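PDB 2FCK: ribosomal-protein-serine acetyltransferase, putative from Vibrio cholerae O1 biovar eltor, which probably transfers an acetyl group to a protein N-terminus, as a putative ribosomal-protein-serine acetyltransferase of the GNAT family. Local coordinates for residues 7-10 with 15-18; 63-66 with 72-75; 132-137 with 156-161. All coordinates share one frame; numbering follows the deposited sequence. Where two conformers were deposited one is given.

Contact 1 (7-10 with 15-18); sequences DFQI and LQLR
The side-chain amides of Gln9 and Gln16 meet with their planes 81° apart. Gln16 NE2 donates to Gln9 OE1 over 3.1 Å, with the donor tilted 35° out of the Gln9 carbonyl plane, and the bond is bent. An extended chain, CG opposite the backbone N (chi1 178°), brings the Gln16 amide here. Its other end is also used. Arg18 NE reaches Gln16 OE1 at 2.9 Å; the oxygen lies at the edge of the guanidinium, in its plane, whereas the nitrogen sits above the Gln16 carbonyl plane. Gln9 runs beside Arg18 in the same direction, and its NE2 lies 3.7 Å from Arg18 CD. The backbones pair as well. Ile10 and Leu17 form an antiparallel hydrogen-bonded pair, with Ile10 N to Leu17 O at 2.9 Å and Leu17 N to Ile10 O at 2.7 Å. Just before this pair, Gln9 CA makes a CA-H...O contact with Leu17 O. The side chains of Ile10 and Leu17 share one face of the sheet and touch through their CB atoms, 4.0 Å apart. The far end of Arg18 has other partners: its NH2 forms a salt bridge with Glu24, and Phe76 makes a cation-pi contact. This is an edge hairpin of the sheet. Ile10 packs on Ala121 and Phe125 of helix 114-129, while strand 15-18 lies antiparallel to strand 71-77, where Phe73 touches both Ile10 and Leu17.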
loop_
_atom_site.group_PDB
_atom_site.type_symbol
_atom_site.label_atom_id
_atom_site.label_comp_id
_atom_site.label_asym_id
_atom_site.label_seq_id
_atom_site.Cartn_x
_atom_site.Cartn_y
_atom_site.Cartn_z
ATOM N N ASP A 7 8.789 -2.631 23.930
ATOM C CA ASP A 7 8.958 -3.877 24.679
ATOM C C ASP A 7 8.078 -5.009 24.149
ATOM O O ASP A 7 8.133 -6.165 24.655
ATOM C CB ASP A 7 8.656 -3.635 26.160
ATOM C CG ASP A 7 9.779 -2.918 26.857
ATOM O OD1 ASP A 7 10.964 -3.237 26.560
ATOM O OD2 ASP A 7 9.485 -2.044 27.707
ATOM N N PHE A 8 7.249 -4.686 23.178
ATOM C CA PHE A 8 6.283 -5.657 22.658
ATOM C C PHE A 8 6.971 -6.789 21.932
ATOM O O PHE A 8 7.828 -6.540 21.090
ATOM C CB PHE A 8 5.333 -5.010 21.633
ATOM C CG PHE A 8 4.367 -6.002 20.994
ATOM C CD1 PHE A 8 4.506 -6.376 19.644
ATOM C CD2 PHE A 8 3.328 -6.580 21.745
ATOM C CE1 PHE A 8 3.614 -7.324 19.045
ATOM C CE2 PHE A 8 2.430 -7.502 21.140
ATOM C CZ PHE A 8 2.578 -7.864 19.798
ATOM N N GLN A 9 6.608 -8.029 22.292
ATOM C CA GLN A 9 7.196 -9.225 21.667
ATOM C C GLN A 9 6.084 -10.160 21.190
ATOM O O GLN A 9 4.997 -10.219 21.789
ATOM C CB GLN A 9 8.090 -9.995 22.631
ATOM C CG GLN A 9 8.946 -9.071 23.521
ATOM C CD GLN A 9 10.001 -9.795 24.252
ATOM O OE1 GLN A 9 9.827 -10.964 24.620
ATOM N NE2 GLN A 9 11.138 -9.120 24.476
ATOM N N ILE A 10 6.369 -10.898 20.122
ATOM C CA ILE A 10 5.540 -12.037 19.783
ATOM C C ILE A 10 6.402 -13.255 20.070
ATOM O O ILE A 10 7.506 -13.370 19.542
ATOM C CB ILE A 10 5.080 -11.989 18.281
ATOM C CG1 ILE A 10 4.205 -10.775 17.950
ATOM C CG2 ILE A 10 4.332 -13.298 17.932
ATOM C CD1 ILE A 10 4.145 -10.545 16.408
ATOM N N LEU A 15 10.731 -19.376 19.396
ATOM C CA LEU A 15 11.213 -18.069 18.883
ATOM C C LEU A 15 10.656 -16.866 19.625
ATOM O O LEU A 15 9.549 -16.908 20.191
ATOM C CB LEU A 15 10.924 -17.913 17.351
ATOM C CG LEU A 15 11.384 -19.040 16.451
ATOM C CD1 LEU A 15 10.840 -18.820 14.996
ATOM C CD2 LEU A 15 12.920 -19.217 16.517
ATOM N N GLN A 16 11.434 -15.783 19.597
ATOM C CA GLN A 16 11.050 -14.539 20.228
ATOM C C GLN A 16 11.208 -13.481 19.154
ATOM O O GLN A 16 12.321 -13.282 18.649
ATOM C CB GLN A 16 11.991 -14.255 21.404
ATOM C CG GLN A 16 11.721 -12.976 22.103
ATOM C CD GLN A 16 12.867 -12.619 23.044
ATOM O OE1 GLN A 16 14.046 -12.635 22.651
ATOM N NE2 GLN A 16 12.529 -12.369 24.299
ATOM N N LEU A 17 10.102 -12.825 18.817
ATOM C CA LEU A 17 10.079 -11.796 17.782
ATOM C C LEU A 17 10.045 -10.456 18.527
ATOM O O LEU A 17 9.094 -10.201 19.265
ATOM C CB LEU A 17 8.817 -11.939 16.887
ATOM C CG LEU A 17 8.888 -12.973 15.751
ATOM C CD1 LEU A 17 9.110 -14.421 16.287
ATOM C CD2 LEU A 17 7.569 -12.884 15.012
ATOM N N ARG A 18 11.032 -9.587 18.292
ATOM C CA ARG A 18 11.142 -8.326 19.039
ATOM C C ARG A 18 12.076 -7.353 18.331
ATOM O O ARG A 18 12.798 -7.732 17.400
ATOM C CB ARG A 18 11.698 -8.610 20.446
ATOM C CG ARG A 18 13.067 -9.350 20.471
ATOM C CD ARG A 18 13.686 -9.221 21.859
ATOM N NE ARG A 18 14.925 -9.971 22.004
ATOM C CZ ARG A 18 16.127 -9.486 21.708
ATOM N NH1 ARG A 18 16.236 -8.267 21.180
ATOM N NH2 ARG A 18 17.207 -10.236 21.904
#

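Contact 2 (63-66 with 72-75); sequences LNWV and GFGV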
loop_
_atom_site.group_PDB
_atom_site.type_symbol
_atom_site.label_atom_id
_atom_site.label_comp_id
_atom_site.label_asym_id
_atom_site.label_seq_id
_atom_site.Cartn_x
_atom_site.Cartn_y
_atom_site.Cartn_z
ATOM N N LEU A 63 13.041 3.496 14.972
ATOM C CA LEU A 63 12.346 4.757 14.748
ATOM C C LEU A 63 10.983 4.384 14.142
ATOM O O LEU A 63 9.950 4.815 14.665
ATOM C CB LEU A 63 13.169 5.633 13.808
ATOM C CG LEU A 63 12.663 7.056 13.498
ATOM C CD1 LEU A 63 12.176 7.760 14.769
ATOM C CD2 LEU A 63 13.780 7.829 12.805
ATOM N N ASN A 64 10.984 3.523 13.102
ATOM C CA ASN A 64 9.739 3.157 12.424
ATOM C C ASN A 64 8.751 2.504 13.392
ATOM O O ASN A 64 7.552 2.835 13.392
ATOM C CB ASN A 64 9.962 2.289 11.207
ATOM C CG ASN A 64 10.947 2.886 10.229
ATOM O OD1 ASN A 64 11.635 2.154 9.515
ATOM N ND2 ASN A 64 11.024 4.192 10.189
ATOM N N TRP A 65 9.265 1.653 14.266
ATOM C CA TRP A 65 8.408 0.966 15.249
ATOM C C TRP A 65 7.735 1.986 16.202
ATOM O O TRP A 65 6.509 2.002 16.371
ATOM C CB TRP A 65 9.255 -0.039 15.975
ATOM C CG TRP A 65 8.633 -0.886 17.073
ATOM C CD1 TRP A 65 8.056 -0.449 18.255
ATOM C CD2 TRP A 65 8.700 -2.313 17.173
ATOM N NE1 TRP A 65 7.710 -1.533 19.050
ATOM C CE2 TRP A 65 8.096 -2.681 18.403
ATOM C CE3 TRP A 65 9.177 -3.337 16.305
ATOM C CZ2 TRP A 65 7.973 -4.024 18.797
ATOM C CZ3 TRP A 65 9.056 -4.655 16.697
ATOM C CH2 TRP A 65 8.458 -4.989 17.940
ATOM N N VAL A 66 8.525 2.872 16.787
ATOM C CA VAL A 66 7.993 3.843 17.764
ATOM C C VAL A 66 7.028 4.835 17.054
ATOM O O VAL A 66 6.099 5.426 17.672
ATOM C CB VAL A 66 9.146 4.584 18.468
ATOM C CG1 VAL A 66 9.993 3.594 19.305
ATOM C CG2 VAL A 66 10.024 5.276 17.432
ATOM N N GLY A 72 9.697 -3.954 12.314
ATOM C CA GLY A 72 10.712 -4.939 11.841
ATOM C C GLY A 72 11.177 -5.702 13.050
ATOM O O GLY A 72 11.861 -5.124 13.893
ATOM N N PHE A 73 10.749 -6.969 13.150
ATOM C CA PHE A 73 11.069 -7.844 14.257
ATOM C C PHE A 73 12.312 -8.663 13.960
ATOM O O PHE A 73 12.368 -9.414 12.951
ATOM C CB PHE A 73 9.954 -8.863 14.497
ATOM C CG PHE A 73 8.630 -8.258 14.890
ATOM C CD1 PHE A 73 7.730 -7.824 13.913
ATOM C CD2 PHE A 73 8.246 -8.230 16.247
ATOM C CE1 PHE A 73 6.479 -7.304 14.268
ATOM C CE2 PHE A 73 6.993 -7.704 16.597
ATOM C CZ PHE A 73 6.117 -7.253 15.622
ATOM N N GLY A 74 13.303 -8.570 14.839
ATOM C CA GLY A 74 14.336 -9.601 14.836
ATOM C C GLY A 74 13.711 -10.918 15.308
ATOM O O GLY A 74 12.855 -10.952 16.221
ATOM N N VAL A 75 14.152 -12.007 14.719
ATOM C CA VAL A 75 13.675 -13.325 15.155
ATOM C C VAL A 75 14.808 -14.003 15.910
ATOM O O VAL A 75 15.851 -14.299 15.314
ATOM C CB VAL A 75 13.225 -14.190 13.932
ATOM C CG1 VAL A 75 12.747 -15.627 14.387
ATOM C CG2 VAL A 75 12.097 -13.473 13.137
#
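Helix 51-66 packs against strand 71-77 of the central GNAT sheet through an edge-to-face aromatic pair. The edge of the Trp65 six-membered ring points at the face of Phe73. The ring centroids are 4.8 Å apart and the planes stand at 65°. Trp65 CZ3 lies 3.6 Å above the Phe73 plane, offset toward the rim. The nearest approach is Trp65 CH2 to Phe73 CE2, at 3.4 Å. With CG opposite the backbone N (chi1 179°), the six-membered ring of the indole lies against Phe73. Phe73 starts off along the flank of the contact, but its ring end comes nearer to the helix. Gly72 O lies at the edge of the indole, near its plane, 4.0 Å from Trp65 CZ3. All three touching residues are buried. Trp65 NE1, the polar atom of the indole, is satisfied by a hydrogen bond to Thr5 O. Tyr71 adds a second edge-to-face partner to the indole, and Phe8 and Leu19 also pack on it. Phe73 also packs on Val87 of strand 83-93 and Leu122 of helix 114-129. The arrangement is a T-shaped aromatic pair joining a helix to the strand that follows it, within the layered alpha/beta GNAT fold.

Contact 3 (132-137 with 156-161); sequences LTRLEI and NREQLA. With NO3 (nitrate ion), chain F.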
loop_
_atom_site.group_PDB
_atom_site.type_symbol
_atom_site.label_atom_id
_atom_site.label_comp_id
_atom_site.label_asym_id
_atom_site.label_seq_id
_atom_site.Cartn_x
_atom_site.Cartn_y
_atom_site.Cartn_z
ATOM N N LEU A 132 -6.622 -7.118 10.213
ATOM C CA LEU A 132 -6.388 -6.824 8.811
ATOM C C LEU A 132 -7.089 -7.928 8.021
ATOM O O LEU A 132 -7.275 -9.047 8.534
ATOM C CB LEU A 132 -4.883 -6.740 8.510
ATOM C CG LEU A 132 -4.149 -5.599 9.203
ATOM C CD1 LEU A 132 -2.629 -5.758 9.023
ATOM C CD2 LEU A 132 -4.626 -4.211 8.765
ATOM N N THR A 133 -7.525 -7.625 6.808
ATOM C CA THR A 133 -8.251 -8.607 6.010
ATOM C C THR A 133 -7.502 -9.048 4.743
ATOM O O THR A 133 -8.012 -9.833 3.980
ATOM C CB THR A 133 -9.731 -8.153 5.677
ATOM O OG1 THR A 133 -9.749 -6.769 5.291
ATOM C CG2 THR A 133 -10.632 -8.351 6.913
ATOM N N ARG A 134 -6.286 -8.545 4.558
ATOM C CA ARG A 134 -5.415 -8.976 3.478
ATOM C C ARG A 134 -3.973 -8.594 3.785
ATOM O O ARG A 134 -3.702 -7.483 4.263
ATOM C CB ARG A 134 -5.822 -8.265 2.165
ATOM C CG ARG A 134 -4.958 -8.639 0.951
ATOM C CD ARG A 134 -5.548 -8.048 -0.394
ATOM N NE ARG A 134 -4.530 -8.105 -1.471
ATOM C CZ ARG A 134 -4.400 -9.088 -2.365
ATOM N NH1 ARG A 134 -5.254 -10.104 -2.393
ATOM N NH2 ARG A 134 -3.397 -9.075 -3.226
ATOM N N LEU A 135 -3.038 -9.492 3.456
ATOM C CA LEU A 135 -1.609 -9.151 3.536
ATOM C C LEU A 135 -0.977 -9.454 2.171
ATOM O O LEU A 135 -1.348 -10.429 1.560
ATOM C CB LEU A 135 -0.914 -10.019 4.590
ATOM C CG LEU A 135 -1.494 -9.906 6.025
ATOM C CD1 LEU A 135 -0.878 -10.981 6.962
ATOM C CD2 LEU A 135 -1.269 -8.544 6.610
ATOM N N GLU A 136 -0.065 -8.603 1.732
ATOM C CA GLU A 136 0.767 -8.875 0.538
ATOM C C GLU A 136 2.250 -9.121 0.924
ATOM O O GLU A 136 2.830 -8.370 1.737
ATOM C CB GLU A 136 0.643 -7.726 -0.436
ATOM C CG GLU A 136 -0.729 -7.842 -1.152
ATOM C CD GLU A 136 -0.965 -6.761 -2.212
ATOM O OE1 GLU A 136 -0.103 -5.868 -2.406
ATOM O OE2 GLU A 136 -2.078 -6.788 -2.788
ATOM N N ILE A 137 2.842 -10.139 0.314
ATOM C CA ILE A 137 4.282 -10.401 0.307
ATOM C C ILE A 137 4.815 -10.156 -1.092
ATOM O O ILE A 137 4.147 -10.596 -2.026
ATOM C CB ILE A 137 4.519 -11.830 0.708
ATOM C CG1 ILE A 137 4.136 -12.000 2.186
ATOM C CG2 ILE A 137 5.978 -12.264 0.502
ATOM C CD1 ILE A 137 3.905 -13.378 2.556
ATOM N N ASN A 156 -0.927 -17.169 -1.496
ATOM C CA ASN A 156 -1.299 -17.494 -2.861
ATOM C C ASN A 156 -0.571 -16.577 -3.821
ATOM O O ASN A 156 -0.599 -15.363 -3.666
ATOM C CB ASN A 156 -2.806 -17.339 -3.034
ATOM C CG ASN A 156 -3.579 -18.391 -2.236
ATOM O OD1 ASN A 156 -3.271 -19.589 -2.274
ATOM N ND2 ASN A 156 -4.569 -17.934 -1.481
ATOM N N ARG A 157 0.068 -17.152 -4.824
ATOM C CA ARG A 157 0.754 -16.298 -5.789
ATOM C C ARG A 157 -0.241 -15.585 -6.666
ATOM O O ARG A 157 -1.220 -16.192 -7.153
ATOM C CB ARG A 157 1.706 -17.157 -6.631
ATOM C CG ARG A 157 2.400 -16.393 -7.736
ATOM C CD ARG A 157 2.848 -17.348 -8.811
ATOM N NE ARG A 157 4.288 -17.191 -9.016
ATOM C CZ ARG A 157 4.807 -16.344 -9.903
ATOM N NH1 ARG A 157 6.123 -16.226 -10.030
ATOM N NH2 ARG A 157 4.005 -15.619 -10.653
ATOM N N GLU A 158 0.011 -14.293 -6.869
ATOM C CA GLU A 158 -0.724 -13.524 -7.838
ATOM C C GLU A 158 0.284 -13.107 -8.893
ATOM O O GLU A 158 0.908 -13.928 -9.554
ATOM C CB GLU A 158 -1.444 -12.323 -7.186
ATOM C CG GLU A 158 -2.543 -12.800 -6.188
ATOM C CD GLU A 158 -3.226 -11.710 -5.398
ATOM O OE1 GLU A 158 -2.926 -10.517 -5.614
ATOM O OE2 GLU A 158 -4.101 -12.055 -4.564
ATOM N N GLN A 159 0.495 -11.820 -9.006
ATOM C CA GLN A 159 1.112 -11.281 -10.166
ATOM C C GLN A 159 2.636 -11.200 -10.132
ATOM O O GLN A 159 3.245 -11.157 -9.058
ATOM C CB GLN A 159 0.520 -9.895 -10.390
ATOM C CG GLN A 159 0.565 -9.477 -11.798
ATOM C CD GLN A 159 -0.633 -9.882 -12.626
ATOM O OE1 GLN A 159 -0.767 -9.436 -13.756
ATOM N NE2 GLN A 159 -1.497 -10.726 -12.086
ATOM N N LEU A 160 3.241 -11.188 -11.319
ATOM C CA LEU A 160 4.559 -10.661 -11.467
ATOM C C LEU A 160 4.304 -9.182 -11.835
ATOM O O LEU A 160 3.765 -8.895 -12.918
ATOM C CB LEU A 160 5.249 -11.333 -12.663
ATOM C CG LEU A 160 6.654 -10.820 -13.002
ATOM C CD1 LEU A 160 7.546 -10.947 -11.816
ATOM C CD2 LEU A 160 7.237 -11.684 -14.177
ATOM N N ALA A 161 4.678 -8.290 -10.947
ATOM C CA ALA A 161 4.311 -6.871 -11.060
ATOM C C ALA A 161 5.542 -5.997 -11.318
ATOM O O ALA A 161 6.450 -5.944 -10.485
ATOM C CB ALA A 161 3.644 -6.476 -9.802
HETATM N N NO3 F . 8.282 -15.030 -12.379
HETATM O O1 NO3 F . 6.912 -14.918 -12.700
HETATM O O2 NO3 F . 9.284 -14.693 -13.312
HETATM O O3 NO3 F . 8.676 -15.482 -11.115
#
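Arg134 and Glu158 reach toward each other from opposite directions and meet end-on, with guanidinium and carboxylate nearly coplanar at 27°. In one of the two conformers of Glu158, Arg134 NH2 donates to Glu158 OE1 over 2.8 Å, and Arg134 NH1 to Glu158 OE2 over 3.1 Å. Glu158 OE2 uses its syn lone pair; OE1 is met on the syn side but out of the carboxylate plane. The extended chain of Arg134, with CG anti to the backbone N (chi1 180°), carries the guanidinium to the Glu158 carboxylate. Arg134 NH2 lies 2.7 Å from Glu136 OE2, and Arg134 NE lies 3.1 Å from the same oxygen, which is met on its anti side. With acids at two of its edges, the guanidinium is probably held in its rotation. Ser178 OG also bonds Glu158 OE2, and Arg164 of the same chain forms a salt bridge with Glu136 OE1. Next to Glu158, Arg157 NH1 donates to O1 of a nitrate, probably from the crystallisation liquor. Arg134 NH1 also bonds Pro162 O of the second subunit. The arrangement is a salt-bridge network spanning strands 134-139 and 156-164, on either side of strand 170-179, at the dimer interface.

Overall arrangement
Contacts 1 and 2 are neighbours, with centres 10 Å apart on the same side of the chain's centre. Strands 15-18 and 71-77 join them: Arg18 O and Gly74 N are 2.7 Å apart, a probable hydrogen bond. Phe8 O also packs on Trp65 CZ2 at 3.4 Å, and Phe73 CD2 lies 3.7 Å from Leu17 C. Contact 3 stands apart, its centre about 25 Å from that of contact 1 and 22 Å from that of contact 2. Nearest atoms are about 11 Å away in both cases. All three reach the same mixed sheet. Contact 3 alone meets the second subunit and carries the nitrate, which gives no evidence of a substrate site.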